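Local coordinates for protein transcriptional regulator (Pyrococcus horikoshii, PDB 1UDD) that is of unassigned function but belongs to the all-helical TenA/THI-4/PQQC family, at residues 91-96 with 159-164; 138-143 with 202-207. All blocks are in the same frame, centred on the assembly; numbering follows the deposited sequence.

Contact 1 of 2, residues 91-96 with 159-164; sequences LKELDL and YREWGK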
loop_
_atom_site.group_PDB
_atom_site.type_symbol
_atom_site.label_atom_id
_atom_site.label_comp_id
_atom_site.label_asym_id
_atom_site.label_seq_id
_atom_site.Cartn_x
_atom_site.Cartn_y
_atom_site.Cartn_z
ATOM N N LEU A 91 27.626 -16.030 8.426
ATOM C CA LEU A 91 27.214 -17.334 7.911
ATOM C C LEU A 91 28.440 -18.189 7.597
ATOM O O LEU A 91 28.441 -19.404 7.823
ATOM C CB LEU A 91 26.400 -17.165 6.631
ATOM C CG LEU A 91 24.994 -16.587 6.765
ATOM C CD1 LEU A 91 24.477 -16.237 5.383
ATOM C CD2 LEU A 91 24.070 -17.587 7.465
ATOM N N LYS A 92 29.478 -17.542 7.068
ATOM C CA LYS A 92 30.706 -18.230 6.707
ATOM C C LYS A 92 31.355 -18.856 7.939
ATOM O O LYS A 92 31.620 -20.062 7.962
ATOM C CB LYS A 92 31.682 -17.267 6.025
ATOM C CG LYS A 92 32.963 -17.949 5.539
ATOM C CD LYS A 92 33.743 -17.103 4.531
ATOM C CE LYS A 92 34.847 -17.927 3.858
ATOM N NZ LYS A 92 35.618 -17.148 2.839
ATOM N N GLU A 93 31.602 -18.040 8.962
ATOM C CA GLU A 93 32.203 -18.528 10.196
ATOM C C GLU A 93 31.465 -19.766 10.707
ATOM O O GLU A 93 32.056 -20.609 11.382
ATOM C CB GLU A 93 32.159 -17.452 11.284
ATOM C CG GLU A 93 32.831 -16.151 10.923
ATOM C CD GLU A 93 32.661 -15.100 12.003
ATOM O OE1 GLU A 93 31.520 -14.907 12.477
ATOM O OE2 GLU A 93 33.665 -14.456 12.378
ATOM N N LEU A 94 30.178 -19.874 10.391
ATOM C CA LEU A 94 29.368 -21.014 10.834
ATOM C C LEU A 94 29.254 -22.123 9.783
ATOM O O LEU A 94 28.445 -23.040 9.928
ATOM C CB LEU A 94 27.953 -20.547 11.226
ATOM C CG LEU A 94 27.777 -19.585 12.410
ATOM C CD1 LEU A 94 26.344 -19.047 12.428
ATOM C CD2 LEU A 94 28.101 -20.296 13.710
ATOM N N ASP A 95 30.069 -22.041 8.732
ATOM C CA ASP A 95 30.042 -23.032 7.654
ATOM C C ASP A 95 28.665 -23.108 7.019
ATOM O O ASP A 95 28.108 -24.195 6.845
ATOM C CB ASP A 95 30.425 -24.423 8.165
ATOM C CG ASP A 95 31.856 -24.491 8.641
ATOM O OD1 ASP A 95 32.759 -24.133 7.852
ATOM O OD2 ASP A 95 32.074 -24.904 9.802
ATOM N N LEU A 96 28.114 -21.943 6.697
ATOM C CA LEU A 96 26.815 -21.838 6.050
ATOM C C LEU A 96 26.992 -20.841 4.928
ATOM O O LEU A 96 27.952 -20.063 4.936
ATOM C CB LEU A 96 25.757 -21.332 7.032
ATOM C CG LEU A 96 25.407 -22.303 8.158
ATOM C CD1 LEU A 96 24.543 -21.622 9.215
ATOM C CD2 LEU A 96 24.697 -23.506 7.551
ATOM N N TYR A 159 30.277 -15.513 19.052
ATOM C CA TYR A 159 29.252 -14.887 19.868
ATOM C C TYR A 159 29.708 -13.493 20.289
ATOM O O TYR A 159 28.908 -12.560 20.329
ATOM C CB TYR A 159 28.970 -15.718 21.118
ATOM C CG TYR A 159 28.320 -17.045 20.854
ATOM C CD1 TYR A 159 27.906 -17.405 19.574
ATOM C CD2 TYR A 159 28.116 -17.954 21.890
ATOM C CE1 TYR A 159 27.310 -18.641 19.333
ATOM C CE2 TYR A 159 27.522 -19.190 21.660
ATOM C CZ TYR A 159 27.126 -19.530 20.383
ATOM O OH TYR A 159 26.578 -20.773 20.146
ATOM N N ARG A 160 30.993 -13.345 20.601
ATOM C CA ARG A 160 31.504 -12.044 21.020
ATOM C C ARG A 160 31.419 -11.033 19.896
ATOM O O ARG A 160 30.984 -9.904 20.107
ATOM C CB ARG A 160 32.955 -12.131 21.495
ATOM C CG ARG A 160 33.163 -12.850 22.816
ATOM C CD ARG A 160 34.482 -12.420 23.446
ATOM N NE ARG A 160 35.613 -12.619 22.545
ATOM C CZ ARG A 160 36.198 -13.791 22.324
ATOM N NH1 ARG A 160 35.767 -14.882 22.944
ATOM N NH2 ARG A 160 37.211 -13.872 21.475
ATOM N N GLU A 161 31.848 -11.427 18.704
ATOM C CA GLU A 161 31.802 -10.525 17.568
ATOM C C GLU A 161 30.342 -10.117 17.379
ATOM O O GLU A 161 30.012 -8.934 17.315
ATOM C CB GLU A 161 32.309 -11.230 16.305
ATOM C CG GLU A 161 33.634 -11.967 16.473
ATOM C CD GLU A 161 34.138 -12.573 15.167
ATOM O OE1 GLU A 161 34.671 -11.817 14.324
ATOM O OE2 GLU A 161 33.991 -13.802 14.980
ATOM N N TRP A 162 29.474 -11.121 17.310
ATOM C CA TRP A 162 28.043 -10.908 17.132
ATOM C C TRP A 162 27.476 -9.894 18.124
ATOM O O TRP A 162 26.793 -8.948 17.737
ATOM C CB TRP A 162 27.296 -12.237 17.289
ATOM C CG TRP A 162 25.825 -12.101 17.101
ATOM C CD1 TRP A 162 25.143 -12.116 15.917
ATOM C CD2 TRP A 162 24.853 -11.870 18.123
ATOM N NE1 TRP A 162 23.802 -11.908 16.139
ATOM C CE2 TRP A 162 23.596 -11.753 17.488
ATOM C CE3 TRP A 162 24.921 -11.746 19.520
ATOM C CZ2 TRP A 162 22.407 -11.519 18.201
ATOM C CZ3 TRP A 162 23.739 -11.514 20.231
ATOM C CH2 TRP A 162 22.498 -11.403 19.564
ATOM N N GLY A 163 27.778 -10.089 19.402
ATOM C CA GLY A 163 27.258 -9.203 20.424
ATOM C C GLY A 163 27.769 -7.777 20.445
ATOM O O GLY A 163 26.985 -6.841 20.617
ATOM N N LYS A 164 29.074 -7.602 20.271
ATOM C CA LYS A 164 29.674 -6.273 20.313
ATOM C C LYS A 164 29.028 -5.259 19.377
ATOM O O LYS A 164 29.054 -4.057 19.647
ATOM C CB LYS A 164 31.182 -6.371 20.037
ATOM C CG LYS A 164 31.915 -7.227 21.075
ATOM C CD LYS A 164 33.441 -7.177 20.949
ATOM C CE LYS A 164 33.946 -7.783 19.640
ATOM N NZ LYS A 164 33.718 -6.884 18.475
#
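Glu93 and Glu161 meet carboxylate to carboxylate, a surface acid pair between helices 82-93 and 157-164 of this all-helical domain. They reach from opposite directions; the closest CA atoms of 91-96 and 159-164, those of Glu93 and Tyr159, stay 10.7 Å apart. From CB, which points toward the other segment, the Glu93 chain puts CG anti to its own carbonyl carbon (chi1 -57°) and then runs extended, so that its methylenes carry the acid group toward Glu161; on the way the side chain also packs on Ile158. CD comes within 3.5 Å of Glu161 OE2, while OE1 keeps 3.7 Å from that same oxygen. OE2 makes the real approach, 2.7 Å from Glu161 OE2, with Glu161 OE1 further off at 3.4 Å. The two carboxylate planes are turned 55° against each other. Glutamate's long chain lets the acid group reach across at the level of Glu161, while Leu94 and Ile158 pack the helices together. Just beyond Glu93 the first helix closes in a Schellman motif, Asp95 taking positive phi and Leu96 N bonding to Leu91 O. Two ionised acids so close would repel; probably one group stays protonated, its pKa raised by the neighbouring acid.

Contact 2 of 2, residues 138-143 with 202-207; sequences WSYAEI and KFELAF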
loop_
_atom_site.group_PDB
_atom_site.type_symbol
_atom_site.label_atom_id
_atom_site.label_comp_id
_atom_site.label_asym_id
_atom_site.label_seq_id
_atom_site.Cartn_x
_atom_site.Cartn_y
_atom_site.Cartn_z
ATOM N N TRP A 138 15.668 -1.296 19.451
ATOM C CA TRP A 138 15.919 -0.976 20.854
ATOM C C TRP A 138 16.242 -2.156 21.775
ATOM O O TRP A 138 17.227 -2.108 22.512
ATOM C CB TRP A 138 14.739 -0.167 21.402
ATOM C CG TRP A 138 14.987 0.549 22.700
ATOM C CD1 TRP A 138 16.159 0.595 23.421
ATOM C CD2 TRP A 138 14.030 1.313 23.443
ATOM N NE1 TRP A 138 15.982 1.339 24.568
ATOM C CE2 TRP A 138 14.686 1.792 24.606
ATOM C CE3 TRP A 138 12.676 1.637 23.242
ATOM C CZ2 TRP A 138 14.032 2.583 25.564
ATOM C CZ3 TRP A 138 12.024 2.426 24.200
ATOM C CH2 TRP A 138 12.707 2.889 25.344
ATOM N N SER A 139 15.433 -3.212 21.732
ATOM C CA SER A 139 15.682 -4.365 22.580
ATOM C C SER A 139 17.047 -5.019 22.339
ATOM O O SER A 139 17.658 -5.508 23.270
ATOM C CB SER A 139 14.587 -5.418 22.401
ATOM O OG SER A 139 14.710 -6.087 21.161
ATOM N N TYR A 140 17.518 -5.043 21.097
ATOM C CA TYR A 140 18.809 -5.661 20.810
ATOM C C TYR A 140 19.940 -4.902 21.491
ATOM O O TYR A 140 20.933 -5.499 21.924
ATOM C CB TYR A 140 19.049 -5.743 19.293
ATOM C CG TYR A 140 18.548 -7.043 18.686
ATOM C CD1 TYR A 140 17.196 -7.407 18.762
ATOM C CD2 TYR A 140 19.442 -7.950 18.112
ATOM C CE1 TYR A 140 16.756 -8.658 18.283
ATOM C CE2 TYR A 140 19.016 -9.191 17.640
ATOM C CZ TYR A 140 17.682 -9.541 17.728
ATOM O OH TYR A 140 17.288 -10.780 17.274
ATOM N N ALA A 141 19.793 -3.589 21.590
ATOM C CA ALA A 141 20.800 -2.780 22.254
ATOM C C ALA A 141 20.686 -2.963 23.766
ATOM O O ALA A 141 21.703 -3.079 24.454
ATOM C CB ALA A 141 20.625 -1.306 21.885
ATOM N N GLU A 142 19.452 -2.988 24.285
ATOM C CA GLU A 142 19.238 -3.143 25.726
ATOM C C GLU A 142 19.698 -4.507 26.216
ATOM O O GLU A 142 20.211 -4.632 27.326
ATOM C CB GLU A 142 17.764 -2.952 26.097
ATOM C CG GLU A 142 17.273 -1.531 26.103
ATOM C CD GLU A 142 17.979 -0.642 27.115
ATOM O OE1 GLU A 142 18.344 -1.122 28.211
ATOM O OE2 GLU A 142 18.146 0.559 26.818
ATOM N N ILE A 143 19.484 -5.532 25.396
ATOM C CA ILE A 143 19.897 -6.877 25.754
ATOM C C ILE A 143 21.420 -6.910 25.912
ATOM O O ILE A 143 21.928 -7.434 26.896
ATOM C CB ILE A 143 19.480 -7.899 24.670
ATOM C CG1 ILE A 143 17.953 -8.054 24.632
ATOM C CG2 ILE A 143 20.129 -9.235 24.958
ATOM C CD1 ILE A 143 17.449 -8.952 23.470
ATOM N N LYS A 202 6.262 -8.601 22.159
ATOM C CA LYS A 202 5.855 -10.004 22.288
ATOM C C LYS A 202 6.484 -10.825 21.167
ATOM O O LYS A 202 6.976 -11.932 21.396
ATOM C CB LYS A 202 4.336 -10.146 22.238
ATOM C CG LYS A 202 3.635 -9.611 23.474
ATOM C CD LYS A 202 2.187 -10.026 23.445
ATOM C CE LYS A 202 1.445 -9.546 24.672
ATOM N NZ LYS A 202 0.038 -10.052 24.645
ATOM N N PHE A 203 6.478 -10.282 19.953
ATOM C CA PHE A 203 7.092 -10.995 18.830
ATOM C C PHE A 203 8.572 -11.234 19.095
ATOM O O PHE A 203 9.095 -12.292 18.777
ATOM C CB PHE A 203 6.937 -10.214 17.532
ATOM C CG PHE A 203 5.614 -10.433 16.842
ATOM C CD1 PHE A 203 5.198 -11.717 16.494
ATOM C CD2 PHE A 203 4.800 -9.353 16.507
ATOM C CE1 PHE A 203 3.990 -11.920 15.818
ATOM C CE2 PHE A 203 3.592 -9.543 15.828
ATOM C CZ PHE A 203 3.183 -10.830 15.483
ATOM N N GLU A 204 9.252 -10.242 19.666
ATOM C CA GLU A 204 10.668 -10.391 19.967
ATOM C C GLU A 204 10.889 -11.579 20.906
ATOM O O GLU A 204 11.789 -12.389 20.694
ATOM C CB GLU A 204 11.225 -9.115 20.624
ATOM C CG GLU A 204 11.603 -7.996 19.651
ATOM C CD GLU A 204 12.644 -8.426 18.617
ATOM O OE1 GLU A 204 13.496 -9.281 18.942
ATOM O OE2 GLU A 204 12.625 -7.894 17.483
ATOM N N LEU A 205 10.072 -11.662 21.949
ATOM C CA LEU A 205 10.178 -12.743 22.918
ATOM C C LEU A 205 9.876 -14.061 22.215
ATOM O O LEU A 205 10.590 -15.054 22.385
ATOM C CB LEU A 205 9.199 -12.506 24.077
ATOM C CG LEU A 205 9.142 -13.532 25.214
ATOM C CD1 LEU A 205 10.533 -13.875 25.697
ATOM C CD2 LEU A 205 8.304 -12.966 26.351
ATOM N N ALA A 206 8.831 -14.049 21.393
ATOM C CA ALA A 206 8.424 -15.237 20.655
ATOM C C ALA A 206 9.535 -15.685 19.719
ATOM O O ALA A 206 9.737 -16.887 19.506
ATOM C CB ALA A 206 7.151 -14.945 19.851
ATOM N N PHE A 207 10.249 -14.718 19.154
ATOM C CA PHE A 207 11.316 -15.037 18.225
ATOM C C PHE A 207 12.443 -15.794 18.933
ATOM O O PHE A 207 12.976 -16.770 18.405
ATOM C CB PHE A 207 11.872 -13.762 17.588
ATOM C CG PHE A 207 12.453 -13.970 16.218
ATOM C CD1 PHE A 207 11.626 -13.969 15.090
ATOM C CD2 PHE A 207 13.828 -14.138 16.044
ATOM C CE1 PHE A 207 12.165 -14.126 13.801
ATOM C CE2 PHE A 207 14.375 -14.297 14.773
ATOM C CZ PHE A 207 13.542 -14.288 13.643
HETATM O O HOH W 1 14.791 -9.091 21.366
HETATM O O HOH W 2 15.036 -11.668 18.148
#
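Glu204 of helix 190-213 turns its carboxylate to the edge of the Tyr140 ring on helix 126-146, at a water-bridged polar site in the helical core. OE1 lies in the ring plane, 3.4 Å from Tyr140 CE1, and the ring and carboxylate planes stand 84° apart. Chi1 (-82°) puts Glu204 CG anti to the carbonyl carbon, 3.9 Å from Ser139 OG, and the bend at chi2 (-58°) then swings the carboxylate to the ring edge. No direct hydrogen bond joins the two segments; two waters do the work. One donates to both Ser139 OG (3.0 Å) and Glu204 OE1 (2.8 Å). The other donates to Glu204 OE1 at 2.9 Å and is hydrogen-bonded to Tyr140 OH at 2.6 Å. Serine's short side chain suits a water-mediated link, while the long tyrosine carries its hydroxyl to the second water. Further out, Ser139 OG bonds to Pro135 O and Tyr140 OH to Tyr42 OH, and the Tyr140 ring meets Tyr166 edge-to-face and also packs on Trp208. Glu204 OE2 is hydrogen-bonded to the hydroxyls of Tyr113 and Tyr49. Four hydrogen bonds thus grip this buried carboxylate, which should hold its rotation and pay for its burial among aromatic rings.

Contact 1 is a surface contact centred about 17 Å from the centre of the chain, whereas contact 2 is buried, about 6 Å from that point. They share no helix: contact 1 joins helices 82-93 and 157-164, contact 2 helices 126-146 and 190-213, and along the sequence their segments alternate. Both turn on glutamate, but differently. Near the surface, two acids face each other and probably share a proton; in the core, a single acid is surrounded by hydroxyls, ordered water and aromatic rings. The centres of contact 1 and contact 2 lie about 19 Å apart. Even so, the contacts meet in packing where Trp162 CZ2 of contact 1 approaches Tyr140 CE2 of contact 2 at 4.2 Å.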